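Local coordinates for protein glutathione S-transferase omega-like 2 (Saccharomyces cerevisiae, PDB 5LKB) that acts as a glutathione-dependent thiol transferase of the omega-like/Xi type, reducing beta-hydroxyethyl disulfide, dehydroascorbate and dimethylarsinic acid, at residues T55-G60 and Y330-Y335; K59-V64 and S184-F189; D255-L260 and Q270-E275; T292-F297 and P317-W322. One frame throughout, in Å; residues are numbered along the deposited sequence.

Contact 1: T55-G60 and Y330-Y335; sequences TRALKG and YDAFRY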
# COMPACT_ATOMS: atom_id res chain seq x y z
N THR A 55 -12.38 -8.27 -25.25
CA THR A 55 -13.46 -8.89 -26.01
C THR A 55 -13.26 -8.66 -27.51
O THR A 55 -13.44 -9.60 -28.30
CB THR A 55 -14.79 -8.33 -25.53
OG1 THR A 55 -14.98 -8.59 -24.12
CG2 THR A 55 -15.96 -9.05 -26.22
N ARG A 56 -12.85 -7.46 -27.90
CA ARG A 56 -12.50 -7.18 -29.29
C ARG A 56 -11.46 -8.16 -29.82
O ARG A 56 -11.55 -8.66 -30.96
CB ARG A 56 -12.10 -5.71 -29.47
CG ARG A 56 -11.49 -5.36 -30.83
CD ARG A 56 -11.31 -3.90 -30.87
NE ARG A 56 -10.47 -3.40 -31.97
CZ ARG A 56 -9.17 -3.13 -31.93
NH1 ARG A 56 -8.42 -3.30 -30.82
NH2 ARG A 56 -8.59 -2.60 -33.00
N ALA A 57 -10.43 -8.44 -29.04
CA ALA A 57 -9.42 -9.39 -29.49
C ALA A 57 -9.97 -10.81 -29.57
O ALA A 57 -9.75 -11.51 -30.58
CB ALA A 57 -8.22 -9.36 -28.55
N LEU A 58 -10.66 -11.28 -28.53
CA LEU A 58 -11.10 -12.66 -28.44
C LEU A 58 -12.09 -12.97 -29.55
O LEU A 58 -12.16 -14.09 -30.07
CB LEU A 58 -11.76 -12.93 -27.08
CG LEU A 58 -10.81 -13.05 -25.86
CD1 LEU A 58 -11.61 -13.17 -24.57
CD2 LEU A 58 -9.92 -14.24 -25.94
N LYS A 59 -12.89 -11.97 -29.93
CA LYS A 59 -13.89 -12.19 -30.97
C LYS A 59 -13.34 -11.89 -32.35
O LYS A 59 -14.13 -11.94 -33.33
CB LYS A 59 -15.15 -11.39 -30.66
CG LYS A 59 -16.01 -11.98 -29.49
CD LYS A 59 -16.56 -13.35 -29.79
CE LYS A 59 -17.81 -13.21 -30.63
NZ LYS A 59 -17.98 -14.40 -31.60
N GLY A 60 -12.04 -11.58 -32.48
CA GLY A 60 -11.44 -11.42 -33.80
C GLY A 60 -11.85 -10.19 -34.58
O GLY A 60 -11.99 -10.26 -35.81
N TYR A 330 -3.12 -16.19 -22.34
CA TYR A 330 -4.07 -15.68 -23.33
C TYR A 330 -3.60 -14.32 -23.83
O TYR A 330 -3.64 -13.34 -23.08
CB TYR A 330 -5.45 -15.57 -22.73
CG TYR A 330 -6.07 -16.87 -22.36
CD1 TYR A 330 -5.66 -17.62 -21.30
CD2 TYR A 330 -7.13 -17.37 -23.14
CE1 TYR A 330 -6.25 -18.84 -20.98
CE2 TYR A 330 -7.72 -18.57 -22.82
CZ TYR A 330 -7.29 -19.30 -21.78
OH TYR A 330 -7.89 -20.52 -21.48
N ASP A 331 -3.19 -14.24 -25.09
CA ASP A 331 -2.65 -13.00 -25.62
C ASP A 331 -3.66 -11.84 -25.55
O ASP A 331 -3.25 -10.68 -25.46
CB ASP A 331 -2.23 -13.15 -27.08
CG ASP A 331 -1.01 -14.04 -27.27
OD1 ASP A 331 -0.37 -14.43 -26.27
OD2 ASP A 331 -0.77 -14.35 -28.46
N ALA A 332 -4.97 -12.13 -25.66
CA ALA A 332 -5.98 -11.06 -25.60
C ALA A 332 -5.91 -10.30 -24.29
O ALA A 332 -6.29 -9.13 -24.25
CB ALA A 332 -7.39 -11.61 -25.75
N PHE A 333 -5.50 -11.00 -23.23
CA PHE A 333 -5.33 -10.41 -21.90
C PHE A 333 -3.96 -9.73 -21.78
O PHE A 333 -3.88 -8.52 -21.55
CB PHE A 333 -5.55 -11.48 -20.84
CG PHE A 333 -6.99 -11.97 -20.72
CD1 PHE A 333 -7.50 -12.91 -21.62
CD2 PHE A 333 -7.84 -11.49 -19.75
CE1 PHE A 333 -8.82 -13.40 -21.48
CE2 PHE A 333 -9.14 -12.00 -19.60
CZ PHE A 333 -9.64 -12.94 -20.51
N ARG A 334 -2.87 -10.49 -22.02
CA ARG A 334 -1.54 -9.93 -21.80
C ARG A 334 -1.35 -8.65 -22.60
O ARG A 334 -0.85 -7.64 -22.09
CB ARG A 334 -0.50 -10.94 -22.25
CG ARG A 334 0.89 -10.55 -21.98
CD ARG A 334 1.68 -11.79 -22.36
NE ARG A 334 3.11 -11.67 -22.15
CZ ARG A 334 3.95 -12.71 -22.28
NH1 ARG A 334 3.50 -13.93 -22.62
NH2 ARG A 334 5.23 -12.53 -22.07
N TYR A 335 -1.70 -8.70 -23.90
CA TYR A 335 -1.29 -7.63 -24.81
C TYR A 335 -2.28 -6.49 -24.87
O TYR A 335 -2.04 -5.49 -25.57
CB TYR A 335 -0.93 -8.19 -26.20
CG TYR A 335 0.27 -9.11 -26.10
CD1 TYR A 335 1.51 -8.62 -25.75
CD2 TYR A 335 0.13 -10.47 -26.24
CE1 TYR A 335 2.64 -9.47 -25.61
CE2 TYR A 335 1.26 -11.32 -26.09
CZ TYR A 335 2.49 -10.79 -25.76
OH TYR A 335 3.62 -11.58 -25.60
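Leu-58 lies over the methyl group of Ala-332 and reaches on toward the ring of Phe-333. Its CD2 touches Ala-332 CB at 3.7 Å. Its other branch, CD1, comes obliquely to the Phe-333 ring, where CE1 is the nearest atom at 4.2 Å. Leu-58 does not start out aimed at the other segment, but its end comes nearer. CG lies beside the backbone N (chi1 -75°), and the branched end is thereby carried across to Ala-332. Ala-57 completes the contact. Its CB lies alongside Ala-332 CB, at 3.7 Å, and both CB atoms point toward the opposite segment. With two alanines facing each other the backbones come close, and their CA atoms are 5.5 Å apart. The methyl of Ala-332 is thus held between Ala-57 CB and the end of Leu-58. All these touches are apolar.

Two helix boundaries flank the packing. Helix 47-58 ends here in a Schellman motif, with Gly-60 as the C-prime residue at positive phi. Gly-60 N bonds to Ala-57 O at 3.0 Å. On the other segment, Tyr-330 is the N-cap residue of the short helix 331-334, and its O accepts from both Phe-333 N and Arg-334 N.

The contact joins the first helix of the thioredoxin-like domain to the helical C-terminal domain of the GST fold. Phe-333 also meets Tyr-291 edge-to-face. Leu-58 and Phe-333 both rest on Ile-288 of helix 285-304, while Thr-55 packs on helix 174-182.

Contact 2: K59-V64 and S184-F189; sequences KGLTSV and SAFDEF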
# COMPACT_ATOMS: atom_id res chain seq x y z
N LYS A 59 -12.89 -11.97 -29.93
CA LYS A 59 -13.89 -12.19 -30.97
C LYS A 59 -13.34 -11.89 -32.35
O LYS A 59 -14.13 -11.94 -33.33
CB LYS A 59 -15.15 -11.39 -30.66
CG LYS A 59 -16.01 -11.98 -29.49
CD LYS A 59 -16.56 -13.35 -29.79
CE LYS A 59 -17.81 -13.21 -30.63
NZ LYS A 59 -17.98 -14.40 -31.60
N GLY A 60 -12.04 -11.58 -32.48
CA GLY A 60 -11.44 -11.42 -33.80
C GLY A 60 -11.85 -10.19 -34.58
O GLY A 60 -11.99 -10.26 -35.81
N LEU A 61 -12.11 -9.09 -33.90
CA LEU A 61 -12.68 -7.88 -34.46
C LEU A 61 -11.68 -6.74 -34.57
O LEU A 61 -12.08 -5.60 -34.82
CB LEU A 61 -13.92 -7.45 -33.65
CG LEU A 61 -15.03 -8.45 -33.57
CD1 LEU A 61 -16.05 -8.12 -32.49
CD2 LEU A 61 -15.71 -8.50 -34.98
N THR A 62 -10.39 -7.00 -34.46
CA THR A 62 -9.43 -5.89 -34.46
C THR A 62 -9.32 -5.19 -35.81
O THR A 62 -9.08 -3.98 -35.85
CB THR A 62 -8.02 -6.30 -34.00
OG1 THR A 62 -7.48 -7.33 -34.85
CG2 THR A 62 -8.05 -6.87 -32.61
N SER A 63 -9.54 -5.92 -36.92
CA SER A 63 -9.52 -5.29 -38.22
C SER A 63 -10.90 -4.80 -38.65
O SER A 63 -11.00 -4.18 -39.71
CB SER A 63 -8.98 -6.29 -39.27
OG SER A 63 -9.95 -7.31 -39.56
N VAL A 64 -11.93 -5.09 -37.88
CA VAL A 64 -13.29 -4.68 -38.18
C VAL A 64 -13.64 -3.37 -37.51
O VAL A 64 -14.35 -2.52 -38.06
CB VAL A 64 -14.24 -5.80 -37.73
CG1 VAL A 64 -15.72 -5.40 -38.01
CG2 VAL A 64 -13.88 -7.09 -38.36
N SER A 184 -23.97 -11.81 -32.65
CA SER A 184 -23.75 -12.21 -34.03
C SER A 184 -23.52 -11.02 -34.96
O SER A 184 -23.23 -11.25 -36.15
CB SER A 184 -24.94 -13.04 -34.59
OG SER A 184 -26.10 -12.25 -34.61
N ALA A 185 -23.64 -9.79 -34.48
CA ALA A 185 -23.64 -8.61 -35.34
C ALA A 185 -22.52 -8.57 -36.37
O ALA A 185 -22.76 -8.23 -37.53
CB ALA A 185 -23.62 -7.32 -34.51
N PHE A 186 -21.30 -8.94 -36.00
CA PHE A 186 -20.17 -8.71 -36.89
C PHE A 186 -19.68 -10.01 -37.53
O PHE A 186 -18.58 -10.08 -38.10
CB PHE A 186 -19.05 -7.93 -36.15
CG PHE A 186 -19.40 -6.48 -35.90
CD1 PHE A 186 -19.14 -5.49 -36.82
CD2 PHE A 186 -19.86 -6.06 -34.64
CE1 PHE A 186 -19.45 -4.12 -36.56
CE2 PHE A 186 -20.17 -4.77 -34.39
CZ PHE A 186 -19.94 -3.77 -35.32
N ASP A 187 -20.51 -11.07 -37.46
CA ASP A 187 -20.06 -12.41 -37.82
C ASP A 187 -19.67 -12.51 -39.29
O ASP A 187 -18.81 -13.32 -39.64
CB ASP A 187 -21.16 -13.45 -37.57
CG ASP A 187 -21.32 -13.84 -36.12
OD1 ASP A 187 -20.56 -13.32 -35.26
OD2 ASP A 187 -22.22 -14.66 -35.82
N GLU A 188 -20.29 -11.71 -40.15
CA GLU A 188 -19.96 -11.73 -41.57
C GLU A 188 -18.55 -11.26 -41.86
O GLU A 188 -18.05 -11.47 -42.97
CB GLU A 188 -20.89 -10.79 -42.35
CG GLU A 188 -22.37 -11.05 -42.33
CD GLU A 188 -23.14 -9.78 -42.77
OE1 GLU A 188 -23.17 -8.75 -42.01
OE2 GLU A 188 -23.69 -9.79 -43.91
N PHE A 189 -17.88 -10.62 -40.89
CA PHE A 189 -16.60 -9.97 -41.12
C PHE A 189 -15.42 -10.59 -40.38
O PHE A 189 -14.29 -10.06 -40.44
CB PHE A 189 -16.73 -8.49 -40.81
CG PHE A 189 -17.96 -7.84 -41.43
CD1 PHE A 189 -18.03 -7.58 -42.79
CD2 PHE A 189 -19.06 -7.47 -40.65
CE1 PHE A 189 -19.16 -6.97 -43.35
CE2 PHE A 189 -20.18 -6.85 -41.20
CZ PHE A 189 -20.25 -6.63 -42.58
O HOH W 1 -20.47 -13.98 -32.59
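In the thioredoxin-like domain, the turn between helix 47-58 and strand 66-69 packs through Leu-61 and Val-64 against the loop that joins helices 174-182 and 192-196. Phe-186 and Phe-189 of that loop face it. Leu-61 uses its CD2 branch, which touches Phe-186 CB at 3.6 Å; the two side chains cross at about a right angle. Val-64 splits its two methyls between the two phenylalanines. CG1 is anti to the backbone N (chi1 179°) and meets Phe-186 CD1 at 3.6 Å, approaching the ring obliquely. CG2 lies 3.6 Å from Phe-189 O and 4.0 Å from Phe-189 CB, at the root of that side chain. The Phe-189 ring itself leads away from Val-64, and one of its faces is covered by Glu-188 CB.

Phe-186 is buried and also touches Ile-24 and Ile-65, so this apolar cluster extends past the two segments. Leu-61 has further neighbours in Leu-181 and Val-190.

A polar link runs beside the cluster. Lys-59 NZ is hydrogen-bonded to the carbonyl oxygens of His-194 and Thr-197. The oppositely charged Asp-187 is near but not in direct contact, since Lys-59 NZ and Asp-187 OD1 are 4.6 Å apart. One water joins them, accepting from Lys-59 NZ at 2.7 Å and lying 2.8 Å from Asp-187 OD1.

Contact 3: D255-L260 and Q270-E275; sequences DKYSKL and QKILGE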
# COMPACT_ATOMS: atom_id res chain seq x y z
N ASP A 255 -13.03 -24.39 -4.76
CA ASP A 255 -13.89 -25.55 -4.99
C ASP A 255 -13.69 -26.08 -6.41
O ASP A 255 -13.57 -27.30 -6.62
CB ASP A 255 -15.34 -25.17 -4.73
CG ASP A 255 -15.66 -25.04 -3.25
OD1 ASP A 255 -14.83 -25.49 -2.41
OD2 ASP A 255 -16.76 -24.50 -2.94
N LYS A 256 -13.63 -25.19 -7.40
CA LYS A 256 -13.43 -25.63 -8.78
C LYS A 256 -12.07 -26.30 -8.98
O LYS A 256 -11.97 -27.34 -9.66
CB LYS A 256 -13.62 -24.46 -9.74
CG LYS A 256 -15.03 -24.35 -10.28
CD LYS A 256 -15.43 -22.92 -10.38
CE LYS A 256 -16.68 -22.69 -11.17
NZ LYS A 256 -16.36 -22.82 -12.62
N TYR A 257 -11.02 -25.75 -8.40
CA TYR A 257 -9.72 -26.40 -8.46
C TYR A 257 -9.75 -27.79 -7.83
O TYR A 257 -9.13 -28.74 -8.35
CB TYR A 257 -8.65 -25.54 -7.75
CG TYR A 257 -7.27 -26.09 -7.94
CD1 TYR A 257 -6.51 -25.78 -9.07
CD2 TYR A 257 -6.72 -26.95 -7.00
CE1 TYR A 257 -5.25 -26.32 -9.25
CE2 TYR A 257 -5.48 -27.48 -7.17
CZ TYR A 257 -4.75 -27.17 -8.31
OH TYR A 257 -3.49 -27.68 -8.49
N SER A 258 -10.42 -27.92 -6.69
CA SER A 258 -10.49 -29.23 -6.03
C SER A 258 -11.14 -30.24 -6.96
O SER A 258 -10.68 -31.38 -7.07
CB SER A 258 -11.29 -29.11 -4.75
OG SER A 258 -11.44 -30.37 -4.13
N LYS A 259 -12.21 -29.83 -7.63
CA LYS A 259 -12.91 -30.74 -8.54
C LYS A 259 -12.02 -31.12 -9.71
O LYS A 259 -11.98 -32.29 -10.12
CB LYS A 259 -14.22 -30.12 -9.04
CG LYS A 259 -15.28 -29.88 -7.92
N LEU A 260 -11.29 -30.14 -10.26
CA LEU A 260 -10.37 -30.39 -11.37
C LEU A 260 -9.20 -31.27 -10.95
O LEU A 260 -8.76 -32.15 -11.71
CB LEU A 260 -9.88 -29.04 -11.95
CG LEU A 260 -10.93 -28.21 -12.70
CD1 LEU A 260 -10.46 -26.77 -13.05
CD2 LEU A 260 -11.37 -28.91 -13.98
N GLN A 270 -1.74 -28.44 -17.08
CA GLN A 270 -2.31 -27.84 -18.28
C GLN A 270 -3.79 -28.21 -18.47
O GLN A 270 -4.60 -27.36 -18.84
CB GLN A 270 -1.41 -28.09 -19.50
N LYS A 271 -4.19 -29.45 -18.16
CA LYS A 271 -5.61 -29.79 -18.29
C LYS A 271 -6.45 -29.11 -17.22
O LYS A 271 -7.61 -28.75 -17.46
CB LYS A 271 -5.84 -31.30 -18.24
N ILE A 272 -5.90 -28.95 -16.02
CA ILE A 272 -6.64 -28.23 -14.99
C ILE A 272 -6.90 -26.80 -15.42
O ILE A 272 -8.03 -26.31 -15.36
CB ILE A 272 -5.88 -28.31 -13.66
CG1 ILE A 272 -5.97 -29.73 -13.12
CG2 ILE A 272 -6.36 -27.22 -12.70
CD1 ILE A 272 -5.07 -30.00 -11.95
N LEU A 273 -5.84 -26.11 -15.83
CA LEU A 273 -5.98 -24.70 -16.15
C LEU A 273 -6.89 -24.47 -17.36
O LEU A 273 -7.57 -23.44 -17.44
CB LEU A 273 -4.58 -24.07 -16.36
CG LEU A 273 -3.65 -23.90 -15.16
CD1 LEU A 273 -2.28 -23.32 -15.63
CD2 LEU A 273 -4.35 -23.03 -14.19
N GLY A 274 -6.94 -25.44 -18.29
CA GLY A 274 -7.82 -25.34 -19.44
C GLY A 274 -9.29 -25.28 -19.09
O GLY A 274 -10.10 -24.93 -19.97
N GLU A 275 -9.67 -25.60 -17.85
CA GLU A 275 -11.04 -25.51 -17.40
C GLU A 275 -11.19 -24.65 -16.16
O GLU A 275 -12.27 -24.66 -15.54
CB GLU A 275 -11.58 -26.93 -17.17
CG GLU A 275 -11.82 -27.66 -18.53
CD GLU A 275 -11.79 -29.19 -18.40
OE1 GLU A 275 -11.19 -29.88 -19.28
OE2 GLU A 275 -12.36 -29.69 -17.41
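The Tyr-257 ring is approached obliquely by the CG2 methyl of Ile-272. CE1 of the ring is nearest to that methyl at 3.7 Å. A chi1 of -173° swings the ring away from its own backbone N and across toward Ile-272. The ring also meets Phe-318, with the planes at about 45°.

Leu-260 is buried and points toward the second segment, its CA 5.6 Å from that of Ile-272. Its CB lies 4.0 Å from Ile-272 CG2. The two methyls go to different partners. CD1 rests on the backbone, 3.4 Å from Ile-272 O, and CD2 lies 3.7 Å from Glu-275 OE2 and beside Glu-275 CB. With an alanine here both methyls are gone, which would probably open a gap beside Ile-272 and leave Glu-275 CB without its apolar neighbour.

The two segments form a helical hairpin in the C-terminal GST domain: the end of the long helix 232-264 turns back through a short link into helix 269-273. Leu-260 and Tyr-257 both pack on Phe-276 as well.

The carboxylate of Glu-275 is held by the long helix, through a hydrogen bond from OE1 to Tyr-264 OH and a salt bridge from OE2 to Lys-263. With its charge paired there, the carboxylate can probably lie against the leucine methyl at little cost.

Contact 4: T292-F297 and P317-W322; sequences TTVIRF and PFIHLW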
# COMPACT_ATOMS: atom_id res chain seq x y z
N THR A 292 -10.29 -7.46 -15.23
CA THR A 292 -9.82 -6.09 -15.39
C THR A 292 -9.62 -5.42 -14.02
O THR A 292 -8.76 -4.56 -13.88
CB THR A 292 -10.68 -5.29 -16.34
OG1 THR A 292 -11.99 -5.23 -15.78
CG2 THR A 292 -10.73 -5.92 -17.76
N THR A 293 -10.38 -5.84 -13.01
CA THR A 293 -10.15 -5.37 -11.65
C THR A 293 -8.97 -6.10 -11.03
O THR A 293 -8.10 -5.48 -10.38
CB THR A 293 -11.40 -5.54 -10.80
OG1 THR A 293 -12.46 -4.75 -11.36
CG2 THR A 293 -11.14 -5.08 -9.36
N VAL A 294 -9.00 -7.43 -11.06
CA VAL A 294 -7.99 -8.23 -10.37
C VAL A 294 -6.58 -7.90 -10.88
O VAL A 294 -5.66 -7.78 -10.07
CB VAL A 294 -8.28 -9.74 -10.43
CG1 VAL A 294 -7.17 -10.57 -9.72
CG2 VAL A 294 -9.59 -10.08 -9.74
N ILE A 295 -6.40 -7.67 -12.19
CA ILE A 295 -5.07 -7.36 -12.74
C ILE A 295 -4.53 -6.01 -12.26
O ILE A 295 -3.31 -5.80 -12.23
CB ILE A 295 -5.08 -7.48 -14.29
CG1 ILE A 295 -3.67 -7.75 -14.80
CG2 ILE A 295 -5.68 -6.27 -14.94
CD1 ILE A 295 -3.08 -9.09 -14.45
N ARG A 296 -5.42 -5.11 -11.87
CA ARG A 296 -5.10 -3.78 -11.34
C ARG A 296 -4.97 -3.78 -9.82
O ARG A 296 -4.56 -2.75 -9.22
CB ARG A 296 -6.17 -2.77 -11.81
CG ARG A 296 -6.08 -2.44 -13.26
CD ARG A 296 -7.31 -1.62 -13.71
NE ARG A 296 -7.13 -1.21 -15.13
CZ ARG A 296 -7.14 -2.05 -16.18
NH1 ARG A 296 -7.45 -3.29 -16.03
NH2 ARG A 296 -6.79 -1.58 -17.35
N PHE A 297 -5.32 -4.88 -9.18
CA PHE A 297 -5.50 -4.84 -7.73
C PHE A 297 -4.18 -4.66 -7.01
O PHE A 297 -4.03 -3.70 -6.20
CB PHE A 297 -6.23 -6.11 -7.25
CG PHE A 297 -6.85 -5.99 -5.89
CD1 PHE A 297 -6.12 -6.28 -4.75
CD2 PHE A 297 -8.16 -5.63 -5.76
CE1 PHE A 297 -6.71 -6.15 -3.50
CE2 PHE A 297 -8.74 -5.49 -4.49
CZ PHE A 297 -8.04 -5.76 -3.38
N PRO A 317 -4.72 -17.28 -3.10
CA PRO A 317 -3.98 -18.18 -4.00
C PRO A 317 -4.76 -18.64 -5.24
O PRO A 317 -4.17 -18.75 -6.32
CB PRO A 317 -3.58 -19.37 -3.11
CG PRO A 317 -4.11 -19.09 -1.79
CD PRO A 317 -4.82 -17.80 -1.73
N PHE A 318 -6.06 -18.91 -5.11
CA PHE A 318 -6.80 -19.37 -6.27
C PHE A 318 -7.09 -18.24 -7.25
O PHE A 318 -6.95 -18.42 -8.47
CB PHE A 318 -8.02 -20.21 -5.85
CG PHE A 318 -7.60 -21.51 -5.25
CD1 PHE A 318 -7.12 -22.53 -6.07
CD2 PHE A 318 -7.57 -21.69 -3.87
CE1 PHE A 318 -6.67 -23.69 -5.55
CE2 PHE A 318 -7.11 -22.88 -3.35
CZ PHE A 318 -6.66 -23.89 -4.20
N ILE A 319 -7.51 -17.06 -6.76
CA ILE A 319 -7.60 -15.91 -7.67
C ILE A 319 -6.24 -15.64 -8.32
O ILE A 319 -6.16 -15.31 -9.51
CB ILE A 319 -8.13 -14.67 -6.93
CG1 ILE A 319 -9.56 -14.87 -6.39
CG2 ILE A 319 -8.07 -13.46 -7.83
CD1 ILE A 319 -10.08 -13.73 -5.50
N HIS A 320 -5.15 -15.74 -7.54
CA HIS A 320 -3.84 -15.45 -8.09
C HIS A 320 -3.46 -16.44 -9.21
O HIS A 320 -2.85 -16.05 -10.21
CB HIS A 320 -2.81 -15.47 -6.95
CG HIS A 320 -1.44 -14.97 -7.34
ND1 HIS A 320 -0.30 -15.51 -6.82
CD2 HIS A 320 -1.03 -13.97 -8.16
CE1 HIS A 320 0.75 -14.87 -7.28
NE2 HIS A 320 0.35 -13.94 -8.11
N LEU A 321 -3.79 -17.73 -9.04
CA LEU A 321 -3.53 -18.70 -10.10
C LEU A 321 -4.38 -18.41 -11.33
O LEU A 321 -3.86 -18.36 -12.46
CB LEU A 321 -3.81 -20.07 -9.54
CG LEU A 321 -3.68 -21.21 -10.55
CD1 LEU A 321 -2.31 -21.36 -11.01
CD2 LEU A 321 -4.19 -22.49 -9.86
N TRP A 322 -5.66 -18.10 -11.11
CA TRP A 322 -6.58 -17.81 -12.19
C TRP A 322 -6.15 -16.58 -13.00
O TRP A 322 -6.21 -16.58 -14.23
CB TRP A 322 -7.97 -17.67 -11.57
CG TRP A 322 -9.02 -17.03 -12.43
CD1 TRP A 322 -9.88 -17.67 -13.31
CD2 TRP A 322 -9.34 -15.65 -12.52
NE1 TRP A 322 -10.67 -16.75 -13.90
CE2 TRP A 322 -10.37 -15.50 -13.44
CE3 TRP A 322 -8.82 -14.50 -11.90
CZ2 TRP A 322 -10.92 -14.25 -13.76
CZ3 TRP A 322 -9.35 -13.29 -12.19
CH2 TRP A 322 -10.38 -13.15 -13.13
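Both segments are helical, and they approach most closely at Val-294 and Ile-319, whose CA atoms are 8.2 Å apart. Segment 317-322 opens helix 317-329 and has regular bonds, such as Trp-322 N to Phe-318 O. Segment 292-297 lies within helix 285-304, where the bonding is less even: Phe-297 N reaches Val-294 O, three residues back, and Arg-296 N bonds only weakly to Thr-293 O.

Val-294 carries the contact from its side. CG1 touches Ile-319 CG2 at 3.6 Å. CG2 points to the six-membered ring of Trp-322 and lies 4.0 Å from CZ3. This approach is oblique to the indole. Val-294 CB is also near, 4.1 Å from Trp-322 CZ3. All three residues are buried.

These are two helices of the all-helical C-terminal domain of the GST fold, and the valine is one of the buried side chains between them. The polar end of Trp-322 is turned to another partner, since NE1 is hydrogen-bonded to Asp-287. At the start of helix 317-329, the backbone N atoms of Phe-318 and Ile-319 are bonded to the carboxylate of Glu-250.

Arg-296 faces the N-terminal domain. NH1 donates to Thr-292 O at 2.8 Å, with an N-H...O angle of 154°, in the carbonyl plane and on a lone pair. The same nitrogen is hydrogen-bonded to His-50 ND1, while NE bonds to Ala-45 O.

In the fold
From the N terminus, helix 47-58 and the turn after it supply the first segments of contacts 1 and 2, which share Lys-59 and Gly-60. Contact 2 closes first, at 184-189, bringing the loop after helix 174-182 against the turn that follows helix 47-58. Contact 1 closes much later, at 330-335, and ties the N-terminal domain to the C-terminal helices. Contacts 2, 3 and 4 follow in series, and contacts 3 and 4 are nested inside the loop closed by contact 1. Contact 3 closes a short turn at the end of helix 232-264. Contact 4 joins helices 285-304 and 317-329. Contacts 3 and 4 touch where Tyr-257 meets Phe-318.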